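Local coordinates for ABC transporter, substrate binding protein (Polyamine) (Agrobacterium tumefaciens, PDB 4EQ7) that probably captures polyamines in the periplasm and delivers them to the membrane components of an ABC transporter for import, at residues A[18-23]-A[245-250]. Residues are numbered along the deposited sequence; the frame is centred on the assembly and turned at random.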
loop_
_atom_site.group_PDB
_atom_site.type_symbol
_atom_site.label_atom_id
_atom_site.label_comp_id
_atom_site.label_asym_id
_atom_site.label_seq_id
_atom_site.Cartn_x
_atom_site.Cartn_y
_atom_site.Cartn_z
ATOM N N ALA A 18 -3.219 -12.093 14.102
ATOM C CA ALA A 18 -2.772 -11.945 15.492
ATOM C C ALA A 18 -3.269 -10.662 16.171
ATOM O O ALA A 18 -3.643 -10.713 17.341
ATOM C CB ALA A 18 -1.247 -12.030 15.574
ATOM N N ALA A 19 -3.226 -9.504 15.475
ATOM C CA ALA A 19 -3.647 -8.236 16.075
ATOM C C ALA A 19 -5.154 -8.000 16.060
ATOM O O ALA A 19 -5.658 -7.285 16.937
ATOM C CB ALA A 19 -2.961 -7.073 15.382
ATOM N N TRP A 20 -5.866 -8.526 15.041
ATOM C CA TRP A 20 -7.301 -8.237 14.878
ATOM C C TRP A 20 -8.205 -9.418 15.124
ATOM O O TRP A 20 -9.046 -9.335 16.019
ATOM C CB TRP A 20 -7.601 -7.615 13.477
ATOM C CG TRP A 20 -6.772 -6.409 13.106
ATOM C CD1 TRP A 20 -6.082 -5.582 13.946
ATOM C CD2 TRP A 20 -6.616 -5.865 11.787
ATOM N NE1 TRP A 20 -5.484 -4.567 13.229
ATOM C CE2 TRP A 20 -5.822 -4.702 11.901
ATOM C CE3 TRP A 20 -7.130 -6.219 10.519
ATOM C CZ2 TRP A 20 -5.491 -3.905 10.789
ATOM C CZ3 TRP A 20 -6.826 -5.418 9.422
ATOM C CH2 TRP A 20 -6.020 -4.275 9.562
ATOM N N ALA A 21 -8.070 -10.498 14.315
ATOM C CA ALA A 21 -8.939 -11.683 14.402
ATOM C C ALA A 21 -8.919 -12.305 15.789
ATOM O O ALA A 21 -9.969 -12.686 16.323
ATOM C CB ALA A 21 -8.534 -12.725 13.360
ATOM N N GLU A 22 -7.720 -12.443 16.358
ATOM C CA GLU A 22 -7.608 -13.061 17.668
ATOM C C GLU A 22 -8.245 -12.206 18.742
ATOM O O GLU A 22 -8.997 -12.737 19.573
ATOM C CB GLU A 22 -6.150 -13.397 17.989
ATOM C CG GLU A 22 -6.014 -14.309 19.192
ATOM C CD GLU A 22 -4.640 -14.935 19.228
ATOM O OE1 GLU A 22 -4.396 -15.879 18.445
ATOM O OE2 GLU A 22 -3.795 -14.455 20.013
ATOM N N LYS A 23 -7.977 -10.890 18.711
ATOM C CA LYS A 23 -8.551 -9.954 19.681
ATOM C C LYS A 23 -10.075 -9.944 19.572
ATOM O O LYS A 23 -10.762 -9.984 20.599
ATOM C CB LYS A 23 -7.953 -8.548 19.527
ATOM C CG LYS A 23 -6.638 -8.319 20.312
ATOM C CD LYS A 23 -5.445 -9.129 19.782
ATOM C CE LYS A 23 -4.135 -8.758 20.434
ATOM N NZ LYS A 23 -3.024 -9.599 19.915
ATOM N N ALA A 245 -14.556 -2.055 13.210
ATOM C CA ALA A 245 -14.367 -1.095 14.310
ATOM C C ALA A 245 -13.186 -1.536 15.191
ATOM O O ALA A 245 -12.379 -0.697 15.580
ATOM C CB ALA A 245 -15.645 -0.986 15.147
ATOM N N LEU A 246 -13.052 -2.839 15.460
ATOM C CA LEU A 246 -11.926 -3.319 16.280
ATOM C C LEU A 246 -10.597 -3.107 15.531
ATOM O O LEU A 246 -9.663 -2.528 16.086
ATOM C CB LEU A 246 -12.104 -4.800 16.647
ATOM C CG LEU A 246 -11.072 -5.355 17.643
ATOM C CD1 LEU A 246 -11.735 -6.271 18.630
ATOM C CD2 LEU A 246 -9.940 -6.104 16.909
ATOM N N ALA A 247 -10.528 -3.585 14.275
ATOM C CA ALA A 247 -9.337 -3.518 13.407
ATOM C C ALA A 247 -8.799 -2.102 13.225
ATOM O O ALA A 247 -7.586 -1.912 13.131
ATOM C CB ALA A 247 -9.665 -4.147 12.059
ATOM N N THR A 248 -9.690 -1.100 13.260
ATOM C CA THR A 248 -9.324 0.299 13.067
ATOM C C THR A 248 -9.212 1.086 14.378
ATOM O O THR A 248 -8.977 2.292 14.344
ATOM C CB THR A 248 -10.217 0.941 12.004
ATOM O OG1 THR A 248 -11.575 0.822 12.418
ATOM C CG2 THR A 248 -10.038 0.294 10.626
ATOM N N SER A 249 -9.304 0.388 15.533
ATOM C CA SER A 249 -9.164 1.034 16.844
ATOM C C SER A 249 -7.700 1.371 17.099
ATOM O O SER A 249 -6.815 0.781 16.472
ATOM C CB SER A 249 -9.735 0.152 17.956
ATOM O OG SER A 249 -8.965 -1.024 18.151
ATOM N N ALA A 250 -7.445 2.342 17.997
ATOM C CA ALA A 250 -6.108 2.830 18.288
ATOM C C ALA A 250 -5.097 1.711 18.600
ATOM O O ALA A 250 -4.044 1.652 17.964
ATOM C CB ALA A 250 -6.156 3.862 19.411
#
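Helix-to-helix packing within the periplasmic binding protein fold is exemplified by W20 of helix 10-28, whose indole lies against A247, the last helical residue of 237-247. The A247 methyl sits over one face of the ring: CB is 3.7 Å from the centroid of the W20 six-membered ring and 22° off its normal, a CH-pi contact, and approaches W20 CD2 to 3.5 Å. With CG anti to its own carbonyl carbon (chi1 -53°), the tryptophan reaches across to the end of the partner helix. The backbones come close here, the CA atoms of W20 and A247 lying 5.3 Å apart. Next to A247 in the chain, L246 sends CD2 to 3.5 Å from W20 O and 4.1 Å from K23 CB, in van der Waals contact. The turn that ends this helix is held by S249, whose OG and N both donate to L246 O; OG, 2.6 Å from L246 O, approaches in the carbonyl plane along one of that oxygen's lone pairs. W20 NE1 and A247 O lie near each other but bond elsewhere, to A252 O and Q253 NE2 respectively. The W20 side chain also touches Q253 and M256 of helix 250-260 and S98 of strand 96-108.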